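PDB 3D9Y: profilin from Schizosaccharomyces pombe, which binds monomeric actin, blocks or enhances its polymerization depending on concentration, binds PIP2 and is essential for cytokinesis in fission yeast. Local coordinates for residues 88-92 with 111-116; 85-89 with 100-104; 19-23 with 33-39; 93-98 with 122-127; 54-58 with 71-76. All blocks are in the same frame, centred on the assembly; numbering follows the deposited sequence.

Interaction 1 of 5, residues 88-92 with 111-116; sequences IICVA and AAKITE
I89 meets the helix segment 111-116 along its whole side chain. CB carries two branches that part over different turns of the helix. With CG1 beside the backbone N (chi1 -55°), CG2 is left anti to that N and faces T115, its methyl 3.8 Å from T115 CG2. On the other branch, I89 CG1 lies 4.0 Å from A111 CB, and the terminal CD1 reaches 4.1 Å from A112 CB, so the small side chains of two successive alanines receive the longer arm. Two residues on, V91 points to the same face of the strand. Its CG2 lies 3.7 Å from T115 CG2, which therefore touches both strand residues. The T115 hydroxyl turns back on its own helix, OG1 donating to A111 O at 3.0 Å from the opposite face of that carbonyl plane to T115 N, and it also bonds S100 OG on the neighbouring strand 96-102.

E116 bends at chi2 (-82°) and lays its carboxylate across V91, with OE1 3.3 Å from V91 CG1. That carboxylate is held from beyond the two segments, OE2 by the hydroxyls of Y80 and S78. A leucine in place of this glutamate would probably leave both hydroxyls without their shared acceptor and lose the polar tie between helix and strand 78-83. The segment axes approach to 8.6 Å at 25°, nearly parallel. In the profilin fold this is the C-terminal helix 108-125 lying on the central antiparallel sheet, while C90, on the other face of strand 86-92, packs against helix 41-52.

Interaction 2 of 5, residues 85-89 with 100-104; sequences KEGII and SHYPE
The hydroxyl of Y102 is gripped by two waters. The oxygen of the nearer water lies 2.9 Å from Y102 OH, and this water also makes a weak bond to I88 O. The oxygen of the second lies 3.2 Å from Y102 OH; that water donates to E86 O. The ring reaches these waters by crossing the neighbouring strand. Its CG sits between the backbone N and the carbonyl carbon (chi1 64°), a crowded position that swings the ring over G87 instead of away from it. G87 CA is 3.8 Å from the ring centroid and 29° off the normal, a CH-pi contact over the face. A side chain at G87 would collide with the phenol oxygen, so the glycine is what lets the ring lie flat here. I89 CD1 also touches Y102 CE2, approaching obliquely.

The backbones beneath form the antiparallel hairpin of strands 86-92 and 96-102, neighbours in the central profilin sheet. G87 with Y102 and I89 with S100 are hydrogen-bonded pairs, and I88 with H101 between them is a non-hydrogen-bonded pair. The bonds tighten along the ladder. G87 N is 3.2 Å from Y102 O. I89 N is 2.8 Å from S100 O.

On the opposite face, the H101 side chain extends anti to its own N (chi1 -177°) and sets its ring over G87 O. E86 OE2 comes to the edge of that ring, in its plane, 3.6 Å from H101 NE2, with the carboxylate nearly perpendicular to it. I88 CD1 approaches H101 CB at 4.1 Å, and I88 also touches F37.

Interaction 3 of 5, residues 19-23 with 33-39; sequences RAAIV and ASAGFNL
A33 closes the antiparallel pairing of strands 19-24 and 30-33 at the margin of the profilin sheet: it faces A21 in a non-hydrogen-bonded pair, with their CB atoms 4.1 Å apart. S34 then continues the link beyond the strand. Its N donates to A20 O at 2.9 Å, nearly along the C=O axis, and its OG takes A20 N at 3.0 Å with an almost straight N-H (172°), so a side-chain oxygen replaces the backbone acceptor that a longer strand would offer. From S34 to F37 the chain makes a type II beta turn, closed by F37 N to S34 O. A35 contributes its carbonyl, which accepts from a water that also takes the N-H of R19 NE and bonds S34 OG. G36 has a positive phi, where a side chain would jam against the preceding carbonyl and against R19 NH2.

F37 has its CG anti to the backbone N (chi1 -159°), which brings the ring against the strand, with A20 O at its edge. R19 CB lies over one face, 4.0 Å from the centroid, and L39 CD2 lies toward the rim of the other. Beyond CB, the R19 chain bends at chi3 and passes obliquely by F37 CD2, the guanidinium turned 57° from the ring plane. A serine in place of this arginine would keep CB over the ring but would probably leave F37 CD2 without the arm beside it and the water without its NE donor. L39, which also packs on I44 of helix 41-52, ends the walk: L39 CD1 touches both A21 CB (3.7 Å) and V23 CG1 (3.9 Å).

Interaction 4 of 5, residues 93-98 with 122-127; sequences TKLCIL and LVGVGY
Y127 O, at the carboxyl end of the chain, docks on the turn of the 86-92/96-102 hairpin just after a Schellman motif has ended helix 108-125. In that motif G126, with positive phi, is the C-prime residue, and Y127 N returns to L122 O at 2.7 Å. The tight part centres on Y127 O, an oxygen of the C-terminal residue, which accepts from T93 OG1 at 2.6 Å and from L95 N at 2.7 Å, the two donors arriving from opposite faces of its plane. T93 OG1 sits between its own N and carbonyl carbon (chi1 68°), where it can also accept from C96 N in an ST motif; one hydroxyl thus braces the turn and holds the terminus. Deeper in, T93 CG2 meets L122 CB, and L98 CD2 lies 3.9 Å from L122 CD1, joining strand 96-102 to the buried side of the helix.

The outer side is looser. The exposed L95 only brushes the Y127 ring, CD1 to CD2 at 4.2 Å. K94, extended and then bent at chi3, reaches back along the terminus to make a weak hydrogen bond, its NZ 3.1 Å from G126 O.

Interaction 5 of 5, residues 54-58 with 71-76; sequences PPSMF and TIRAEG
The corner where strand 67-74 breaks, a classic beta bulge in which I72 and R73 both face Y80, receives the short helix 56-60 in this contact. The one direct hydrogen bond across it runs from T71 OG1 to M57 O, 2.8 Å long. The hydroxyl comes from above the carbonyl plane, 58° out of it, and so misses the lone-pair directions. A water adds a second link, donating to F58 O and accepting from T71 N at 3.1 Å.

The same threonine serves the F58 ring. T71 CG2, anti to its backbone N (chi1 -52° for OG1), stands 3.9 Å from the ring centroid and 19° off the normal, a CH-pi contact over one face. The ring spans from T71 to A74, bringing F58 CE1 3.8 Å from A74 CB. That methyl is the meeting point of the apolar part: P54 CB and M57 CB each lie 4.1 Å from A74 CB. P54 also lays its CG against the backbone of E75, 3.4 Å from E75 C. The M57 chain bends at chi2 and chi3 away from segment 71-76, toward I79 and I62.

On the outer side, R73 and E75 form a salt bridge with each other, NH1 to OE2. At the edge region of the profilin sheet, the loop residue P54 and the start of helix 56-60 thus pack on T71 and A74, the residues that flank a classic bulge.

From the N terminus, interaction 3 closes first, joining strand 19-24 to the chain just beyond strand 30-33. Interaction 5 follows in series, bringing the short helix 56-60 against strand 67-74, about 21 Å from interaction 3 between centres. The last third is interwoven. Interactions 1 and 2 start from the same strand, 86-92; interaction 2 closes the hairpin with 96-102, and interaction 1 reaches further, to helix 108-125. Interaction 4 crosses both, its segments alternating with theirs, and ties the hairpin turn to the C terminus. Contacts pass directly between them: T115 OG1 meets S100 OG, H101 N meets R19 O, and V23 O meets I97 N, so all but interaction 5 form one touching network through the sheet.

Interaction 1 of 5, residues 88-92 with 111-116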
# COMPACT_ATOMS: atom_id res chain seq x y z
N ILE A 88 -5.05 3.47 4.74
CA ILE A 88 -4.08 3.03 3.78
C ILE A 88 -3.63 1.64 4.18
O ILE A 88 -3.42 1.37 5.36
CB ILE A 88 -2.89 4.05 3.73
CG1 ILE A 88 -2.05 3.86 2.47
CG2 ILE A 88 -2.05 3.99 4.99
CD1 ILE A 88 -2.40 4.81 1.36
N ILE A 89 -3.53 0.76 3.18
CA ILE A 89 -3.10 -0.64 3.36
C ILE A 89 -1.90 -0.89 2.46
O ILE A 89 -2.01 -0.77 1.23
CB ILE A 89 -4.22 -1.59 2.91
CG1 ILE A 89 -5.53 -1.29 3.64
CG2 ILE A 89 -3.76 -3.08 3.03
CD1 ILE A 89 -5.53 -1.51 5.15
N CYS A 90 -0.77 -1.21 3.06
CA CYS A 90 0.46 -1.50 2.34
C CYS A 90 0.87 -2.95 2.59
O CYS A 90 1.01 -3.37 3.73
CB CYS A 90 1.57 -0.58 2.80
SG CYS A 90 1.20 1.17 2.68
N VAL A 91 1.09 -3.70 1.51
CA VAL A 91 1.37 -5.13 1.63
C VAL A 91 2.53 -5.50 0.71
O VAL A 91 2.49 -5.23 -0.50
CB VAL A 91 0.14 -5.98 1.32
CG1 VAL A 91 0.43 -7.45 1.61
CG2 VAL A 91 -1.05 -5.51 2.16
N ALA A 92 3.56 -6.11 1.29
CA ALA A 92 4.75 -6.48 0.54
C ALA A 92 4.65 -7.89 -0.05
O ALA A 92 4.18 -8.83 0.60
CB ALA A 92 5.98 -6.37 1.43
N ALA A 111 -10.70 -3.40 2.70
CA ALA A 111 -9.54 -2.96 1.92
C ALA A 111 -8.34 -3.85 2.21
O ALA A 111 -7.61 -4.22 1.29
CB ALA A 111 -9.21 -1.50 2.21
N ALA A 112 -8.14 -4.20 3.48
CA ALA A 112 -7.06 -5.14 3.82
C ALA A 112 -7.23 -6.49 3.13
O ALA A 112 -6.27 -7.02 2.57
CB ALA A 112 -6.99 -5.32 5.32
N LYS A 113 -8.43 -7.05 3.17
CA LYS A 113 -8.68 -8.39 2.61
C LYS A 113 -8.40 -8.40 1.11
O LYS A 113 -7.72 -9.29 0.60
CB LYS A 113 -10.11 -8.85 2.89
CG LYS A 113 -10.32 -9.34 4.33
CD LYS A 113 -11.79 -9.33 4.75
CE LYS A 113 -11.96 -9.54 6.25
NZ LYS A 113 -13.26 -9.03 6.77
N ILE A 114 -8.88 -7.37 0.41
CA ILE A 114 -8.65 -7.27 -1.04
C ILE A 114 -7.14 -7.15 -1.36
O ILE A 114 -6.62 -7.89 -2.20
CB ILE A 114 -9.41 -6.05 -1.62
CG1 ILE A 114 -10.91 -6.33 -1.60
CG2 ILE A 114 -8.95 -5.70 -3.06
CD1 ILE A 114 -11.77 -5.12 -1.66
N THR A 115 -6.46 -6.26 -0.65
CA THR A 115 -5.04 -5.96 -0.95
C THR A 115 -4.14 -7.12 -0.55
O THR A 115 -3.24 -7.51 -1.30
CB THR A 115 -4.62 -4.60 -0.44
OG1 THR A 115 -5.50 -3.58 -0.71
CG2 THR A 115 -3.23 -4.31 -0.55
N GLU A 116 -4.42 -7.73 0.60
CA GLU A 116 -3.67 -8.93 1.04
C GLU A 116 -3.85 -10.09 0.06
O GLU A 116 -2.93 -10.84 -0.19
CB GLU A 116 -4.09 -9.36 2.44
CG GLU A 116 -3.72 -8.35 3.55
CD GLU A 116 -2.27 -8.41 4.07
OE1 GLU A 116 -1.46 -9.24 3.59
OE2 GLU A 116 -1.95 -7.61 4.99

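Interaction 2 of 5, residues 85-89 with 100-104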
# COMPACT_ATOMS: atom_id res chain seq x y z
N LYS A 85 -11.47 8.76 9.04
CA LYS A 85 -12.18 7.53 8.73
C LYS A 85 -11.70 6.91 7.41
O LYS A 85 -12.24 5.89 6.95
CB LYS A 85 -13.70 7.77 8.74
CG LYS A 85 -14.25 8.05 10.15
CD LYS A 85 -14.03 9.50 10.60
CE LYS A 85 -14.19 9.69 12.11
NZ LYS A 85 -12.96 9.28 12.86
N GLU A 86 -10.66 7.50 6.81
CA GLU A 86 -10.00 6.89 5.66
C GLU A 86 -8.75 6.16 6.13
O GLU A 86 -8.38 6.21 7.31
CB GLU A 86 -9.66 7.95 4.62
CG GLU A 86 -10.85 8.85 4.26
CD GLU A 86 -10.52 9.88 3.20
OE1 GLU A 86 -9.90 10.92 3.52
OE2 GLU A 86 -10.94 9.69 2.04
N GLY A 87 -8.08 5.47 5.21
CA GLY A 87 -6.86 4.76 5.58
C GLY A 87 -6.10 4.21 4.41
O GLY A 87 -6.44 4.45 3.24
N ILE A 88 -5.05 3.47 4.74
CA ILE A 88 -4.08 3.03 3.78
C ILE A 88 -3.63 1.64 4.18
O ILE A 88 -3.42 1.37 5.36
CB ILE A 88 -2.89 4.05 3.73
CG1 ILE A 88 -2.05 3.86 2.47
CG2 ILE A 88 -2.05 3.99 4.99
CD1 ILE A 88 -2.40 4.81 1.36
N ILE A 89 -3.53 0.76 3.18
CA ILE A 89 -3.10 -0.64 3.36
C ILE A 89 -1.90 -0.89 2.46
O ILE A 89 -2.01 -0.77 1.23
CB ILE A 89 -4.22 -1.59 2.91
CG1 ILE A 89 -5.53 -1.29 3.64
CG2 ILE A 89 -3.76 -3.08 3.03
CD1 ILE A 89 -5.53 -1.51 5.15
N SER A 100 -2.79 0.61 -1.11
CA SER A 100 -4.24 0.86 -1.32
C SER A 100 -4.81 1.89 -0.34
O SER A 100 -4.70 1.72 0.86
CB SER A 100 -5.01 -0.46 -1.13
OG SER A 100 -4.76 -1.37 -2.20
N HIS A 101 -5.41 2.96 -0.86
CA HIS A 101 -6.16 3.94 -0.06
C HIS A 101 -7.65 3.59 -0.11
O HIS A 101 -8.16 3.23 -1.18
CB HIS A 101 -5.93 5.35 -0.62
CG HIS A 101 -6.58 6.44 0.17
ND1 HIS A 101 -5.88 7.26 1.05
CD2 HIS A 101 -7.86 6.88 0.20
CE1 HIS A 101 -6.71 8.13 1.59
NE2 HIS A 101 -7.92 7.93 1.09
N TYR A 102 -8.35 3.70 1.02
CA TYR A 102 -9.79 3.49 1.08
C TYR A 102 -10.54 4.67 1.74
O TYR A 102 -10.01 5.31 2.65
CB TYR A 102 -10.13 2.16 1.78
CG TYR A 102 -9.71 2.09 3.24
CD1 TYR A 102 -10.61 2.43 4.24
CD2 TYR A 102 -8.44 1.67 3.62
CE1 TYR A 102 -10.26 2.37 5.58
CE2 TYR A 102 -8.08 1.61 4.96
CZ TYR A 102 -9.01 1.95 5.94
OH TYR A 102 -8.69 1.92 7.28
N PRO A 103 -11.75 4.99 1.24
CA PRO A 103 -12.60 6.05 1.80
C PRO A 103 -13.42 5.61 3.01
O PRO A 103 -13.41 4.44 3.37
CB PRO A 103 -13.54 6.35 0.63
CG PRO A 103 -13.72 5.04 -0.02
CD PRO A 103 -12.37 4.39 0.05
N GLU A 104 -14.14 6.56 3.61
CA GLU A 104 -14.93 6.31 4.82
C GLU A 104 -15.96 5.17 4.69
O GLU A 104 -16.34 4.54 5.69
CB GLU A 104 -15.65 7.59 5.30
CG GLU A 104 -16.65 8.18 4.30
CD GLU A 104 -17.66 9.11 4.94
OE1 GLU A 104 -17.35 9.73 5.98
OE2 GLU A 104 -18.79 9.23 4.41
O HOH W 1 -13.49 3.82 6.92
O HOH W 2 -10.10 4.11 9.17
O HOH W 3 -5.99 1.04 7.59

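Interaction 3 of 5, residues 19-23 with 33-39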
# COMPACT_ATOMS: atom_id res chain seq x y z
N ARG A 19 -7.77 4.94 -4.36
CA ARG A 19 -6.46 5.26 -4.95
C ARG A 19 -5.52 4.10 -4.67
O ARG A 19 -5.67 3.39 -3.67
CB ARG A 19 -5.86 6.56 -4.37
CG ARG A 19 -6.85 7.65 -3.98
CD ARG A 19 -6.12 8.94 -3.58
NE ARG A 19 -5.85 9.79 -4.74
CZ ARG A 19 -5.05 10.85 -4.74
NH1 ARG A 19 -4.42 11.24 -3.63
NH2 ARG A 19 -4.88 11.54 -5.86
N ALA A 20 -4.54 3.89 -5.56
CA ALA A 20 -3.60 2.78 -5.39
C ALA A 20 -2.30 2.97 -6.15
O ALA A 20 -2.22 3.75 -7.12
CB ALA A 20 -4.25 1.45 -5.77
N ALA A 21 -1.28 2.25 -5.70
CA ALA A 21 0.02 2.23 -6.35
C ALA A 21 0.70 0.88 -6.15
O ALA A 21 0.37 0.13 -5.23
CB ALA A 21 0.89 3.37 -5.84
N ILE A 22 1.63 0.57 -7.05
CA ILE A 22 2.47 -0.62 -6.91
C ILE A 22 3.91 -0.17 -7.07
O ILE A 22 4.25 0.50 -8.03
CB ILE A 22 2.12 -1.70 -7.95
CG1 ILE A 22 0.65 -2.11 -7.80
CG2 ILE A 22 3.08 -2.90 -7.81
CD1 ILE A 22 0.13 -3.02 -8.87
N VAL A 23 4.75 -0.53 -6.10
CA VAL A 23 6.13 -0.04 -6.03
C VAL A 23 7.10 -1.19 -5.78
O VAL A 23 6.71 -2.25 -5.30
CB VAL A 23 6.27 1.06 -4.94
CG1 VAL A 23 5.28 2.19 -5.18
CG2 VAL A 23 6.06 0.50 -3.57
N ALA A 33 0.54 3.37 -10.80
CA ALA A 33 -0.13 4.26 -9.85
C ALA A 33 -1.39 4.85 -10.48
O ALA A 33 -1.45 5.01 -11.69
CB ALA A 33 0.80 5.37 -9.41
N SER A 34 -2.39 5.13 -9.65
CA SER A 34 -3.60 5.80 -10.08
C SER A 34 -3.40 7.31 -10.20
O SER A 34 -2.40 7.86 -9.73
CB SER A 34 -4.76 5.49 -9.12
OG SER A 34 -4.48 5.89 -7.80
N ALA A 35 -4.37 7.98 -10.83
CA ALA A 35 -4.28 9.40 -11.14
C ALA A 35 -4.27 10.26 -9.89
O ALA A 35 -5.24 10.20 -9.09
CB ALA A 35 -5.44 9.82 -12.03
N GLY A 36 -3.19 11.06 -9.74
CA GLY A 36 -3.05 11.99 -8.64
C GLY A 36 -2.20 11.45 -7.50
O GLY A 36 -1.62 12.21 -6.71
N PHE A 37 -2.11 10.12 -7.43
CA PHE A 37 -1.53 9.42 -6.29
C PHE A 37 -0.02 9.27 -6.48
O PHE A 37 0.53 8.17 -6.70
CB PHE A 37 -2.24 8.06 -6.12
CG PHE A 37 -2.12 7.47 -4.74
CD1 PHE A 37 -1.71 6.15 -4.58
CD2 PHE A 37 -2.44 8.21 -3.61
CE1 PHE A 37 -1.60 5.59 -3.31
CE2 PHE A 37 -2.32 7.66 -2.34
CZ PHE A 37 -1.91 6.34 -2.19
N ASN A 38 0.66 10.42 -6.39
CA ASN A 38 2.09 10.49 -6.67
C ASN A 38 2.96 10.23 -5.45
O ASN A 38 3.01 11.04 -4.52
CB ASN A 38 2.42 11.86 -7.29
CG ASN A 38 1.58 12.15 -8.52
OD1 ASN A 38 1.04 11.24 -9.15
ND2 ASN A 38 1.47 13.43 -8.87
N LEU A 39 3.65 9.09 -5.46
CA LEU A 39 4.59 8.72 -4.40
C LEU A 39 6.02 9.08 -4.79
O LEU A 39 6.49 8.69 -5.85
CB LEU A 39 4.51 7.22 -4.11
CG LEU A 39 3.12 6.60 -3.92
CD1 LEU A 39 3.27 5.14 -3.55
CD2 LEU A 39 2.31 7.34 -2.87
O HOH W 4 -6.20 8.30 -7.40

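Interaction 4 of 5, residues 93-98 with 122-127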
# COMPACT_ATOMS: atom_id res chain seq x y z
N THR A 93 5.08 -8.03 -1.30
CA THR A 93 5.22 -9.34 -1.96
C THR A 93 6.71 -9.65 -2.03
O THR A 93 7.51 -9.03 -1.33
CB THR A 93 4.56 -9.34 -3.37
OG1 THR A 93 5.28 -8.49 -4.27
CG2 THR A 93 3.12 -8.89 -3.30
N LYS A 94 7.11 -10.62 -2.86
CA LYS A 94 8.52 -10.95 -3.00
C LYS A 94 9.29 -9.77 -3.59
O LYS A 94 10.36 -9.42 -3.11
CB LYS A 94 8.71 -12.20 -3.86
CG LYS A 94 10.11 -12.77 -3.81
CD LYS A 94 10.26 -14.03 -4.65
CE LYS A 94 10.41 -13.72 -6.13
NZ LYS A 94 10.63 -14.94 -6.97
N LEU A 95 8.72 -9.17 -4.63
CA LEU A 95 9.39 -8.13 -5.40
C LEU A 95 8.73 -6.74 -5.33
O LEU A 95 9.33 -5.77 -5.78
CB LEU A 95 9.46 -8.56 -6.87
CG LEU A 95 10.16 -9.90 -7.15
CD1 LEU A 95 10.17 -10.18 -8.64
CD2 LEU A 95 11.58 -9.93 -6.59
N CYS A 96 7.53 -6.65 -4.76
CA CYS A 96 6.79 -5.37 -4.73
C CYS A 96 6.06 -5.07 -3.41
O CYS A 96 6.01 -5.90 -2.49
CB CYS A 96 5.81 -5.28 -5.90
SG CYS A 96 5.66 -6.78 -6.92
N ILE A 97 5.55 -3.84 -3.34
CA ILE A 97 4.63 -3.41 -2.29
C ILE A 97 3.36 -2.85 -2.94
O ILE A 97 3.44 -1.94 -3.76
CB ILE A 97 5.24 -2.31 -1.41
CG1 ILE A 97 6.56 -2.77 -0.78
CG2 ILE A 97 4.24 -1.88 -0.34
CD1 ILE A 97 7.46 -1.62 -0.37
N LEU A 98 2.21 -3.39 -2.57
CA LEU A 98 0.92 -2.86 -2.99
C LEU A 98 0.51 -1.78 -1.98
O LEU A 98 0.63 -1.99 -0.78
CB LEU A 98 -0.12 -3.96 -3.01
CG LEU A 98 0.19 -5.22 -3.83
CD1 LEU A 98 -1.00 -6.16 -3.81
CD2 LEU A 98 0.56 -4.86 -5.24
N LEU A 122 -0.01 -12.55 -6.20
CA LEU A 122 1.26 -12.19 -6.79
C LEU A 122 2.41 -13.03 -6.23
O LEU A 122 3.30 -13.42 -6.99
CB LEU A 122 1.54 -10.69 -6.64
CG LEU A 122 0.67 -9.78 -7.51
CD1 LEU A 122 0.81 -8.34 -7.07
CD2 LEU A 122 1.02 -9.93 -8.99
N VAL A 123 2.39 -13.35 -4.94
CA VAL A 123 3.42 -14.24 -4.37
C VAL A 123 3.34 -15.64 -5.00
O VAL A 123 4.38 -16.21 -5.38
CB VAL A 123 3.35 -14.28 -2.82
CG1 VAL A 123 4.27 -15.35 -2.24
CG2 VAL A 123 3.75 -12.92 -2.26
N GLY A 124 2.13 -16.17 -5.14
CA GLY A 124 1.91 -17.47 -5.77
C GLY A 124 2.38 -17.51 -7.21
O GLY A 124 2.87 -18.53 -7.69
N VAL A 125 2.23 -16.38 -7.91
CA VAL A 125 2.68 -16.28 -9.30
C VAL A 125 4.20 -16.19 -9.35
O VAL A 125 4.82 -16.62 -10.34
CB VAL A 125 2.02 -15.08 -10.02
CG1 VAL A 125 2.59 -14.90 -11.42
CG2 VAL A 125 0.51 -15.28 -10.11
N GLY A 126 4.80 -15.66 -8.29
CA GLY A 126 6.25 -15.55 -8.18
C GLY A 126 6.76 -14.12 -8.07
O GLY A 126 7.96 -13.89 -8.25
N TYR A 127 5.88 -13.17 -7.76
CA TYR A 127 6.25 -11.75 -7.66
C TYR A 127 6.12 -11.25 -6.23
O TYR A 127 6.51 -10.13 -5.94
CB TYR A 127 5.38 -10.89 -8.58
CG TYR A 127 5.64 -11.09 -10.06
CD1 TYR A 127 4.95 -12.06 -10.77
CD2 TYR A 127 6.57 -10.31 -10.74
CE1 TYR A 127 5.18 -12.26 -12.13
CE2 TYR A 127 6.81 -10.50 -12.09
CZ TYR A 127 6.11 -11.47 -12.78
OH TYR A 127 6.35 -11.65 -14.13

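Interaction 5 of 5, residues 54-58 with 71-76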
# COMPACT_ATOMS: atom_id res chain seq x y z
N PRO A 54 9.60 -2.99 11.18
CA PRO A 54 8.21 -2.56 11.32
C PRO A 54 7.85 -1.73 12.57
O PRO A 54 7.10 -0.76 12.44
CB PRO A 54 7.43 -3.87 11.24
CG PRO A 54 8.32 -4.77 10.42
CD PRO A 54 9.69 -4.45 10.95
N PRO A 55 8.37 -2.07 13.76
CA PRO A 55 8.03 -1.26 14.94
C PRO A 55 8.34 0.22 14.79
O PRO A 55 7.64 1.04 15.36
CB PRO A 55 8.85 -1.89 16.07
CG PRO A 55 9.05 -3.28 15.64
CD PRO A 55 9.22 -3.21 14.14
N SER A 56 9.38 0.55 14.01
CA SER A 56 9.76 1.94 13.76
C SER A 56 8.65 2.77 13.12
O SER A 56 8.59 3.99 13.30
CB SER A 56 11.01 2.00 12.88
OG SER A 56 10.68 1.75 11.53
N MET A 57 7.76 2.11 12.39
CA MET A 57 6.68 2.81 11.68
C MET A 57 5.68 3.43 12.63
O MET A 57 5.01 4.40 12.28
CB MET A 57 5.97 1.87 10.70
CG MET A 57 6.87 1.40 9.58
SD MET A 57 7.40 2.73 8.51
CE MET A 57 5.86 3.28 7.78
N PHE A 58 5.57 2.91 13.85
CA PHE A 58 4.66 3.54 14.81
C PHE A 58 5.10 4.94 15.23
O PHE A 58 4.27 5.84 15.39
CB PHE A 58 4.43 2.63 16.01
CG PHE A 58 3.53 1.49 15.71
CD1 PHE A 58 4.03 0.21 15.48
CD2 PHE A 58 2.16 1.70 15.60
CE1 PHE A 58 3.17 -0.84 15.19
CE2 PHE A 58 1.31 0.66 15.32
CZ PHE A 58 1.81 -0.61 15.11
N THR A 71 -0.13 4.99 12.10
CA THR A 71 0.11 3.56 11.94
C THR A 71 -0.76 2.75 12.93
O THR A 71 -0.76 3.03 14.14
CB THR A 71 1.61 3.22 12.17
OG1 THR A 71 2.43 4.07 11.35
CG2 THR A 71 1.90 1.79 11.86
N ILE A 72 -1.51 1.77 12.41
CA ILE A 72 -2.33 0.90 13.27
C ILE A 72 -1.89 -0.57 13.23
O ILE A 72 -2.22 -1.35 14.13
CB ILE A 72 -3.84 1.02 12.95
CG1 ILE A 72 -4.14 0.58 11.52
CG2 ILE A 72 -4.32 2.46 13.24
CD1 ILE A 72 -5.58 0.37 11.21
N ARG A 73 -1.13 -0.93 12.20
CA ARG A 73 -0.50 -2.24 12.12
C ARG A 73 0.83 -2.10 11.40
O ARG A 73 0.93 -1.39 10.40
CB ARG A 73 -1.40 -3.22 11.37
CG ARG A 73 -0.76 -4.60 11.16
CD ARG A 73 -1.78 -5.62 10.70
NE ARG A 73 -2.78 -5.91 11.73
CZ ARG A 73 -2.57 -6.66 12.81
NH1 ARG A 73 -1.38 -7.22 13.04
NH2 ARG A 73 -3.55 -6.85 13.68
N ALA A 74 1.85 -2.75 11.94
CA ALA A 74 3.15 -2.84 11.25
C ALA A 74 3.85 -4.16 11.60
O ALA A 74 4.24 -4.40 12.74
CB ALA A 74 4.01 -1.65 11.60
N GLU A 75 3.96 -5.02 10.59
CA GLU A 75 4.69 -6.28 10.68
C GLU A 75 5.50 -6.43 9.37
O GLU A 75 5.49 -5.53 8.50
CB GLU A 75 3.74 -7.47 10.86
CG GLU A 75 2.37 -7.17 11.44
CD GLU A 75 1.34 -8.26 11.19
OE1 GLU A 75 0.93 -8.47 10.02
OE2 GLU A 75 0.92 -8.92 12.17
N GLY A 76 6.17 -7.57 9.22
CA GLY A 76 7.09 -7.77 8.09
C GLY A 76 6.46 -7.75 6.71
O GLY A 76 7.17 -7.57 5.71
O HOH W 5 1.99 6.36 13.86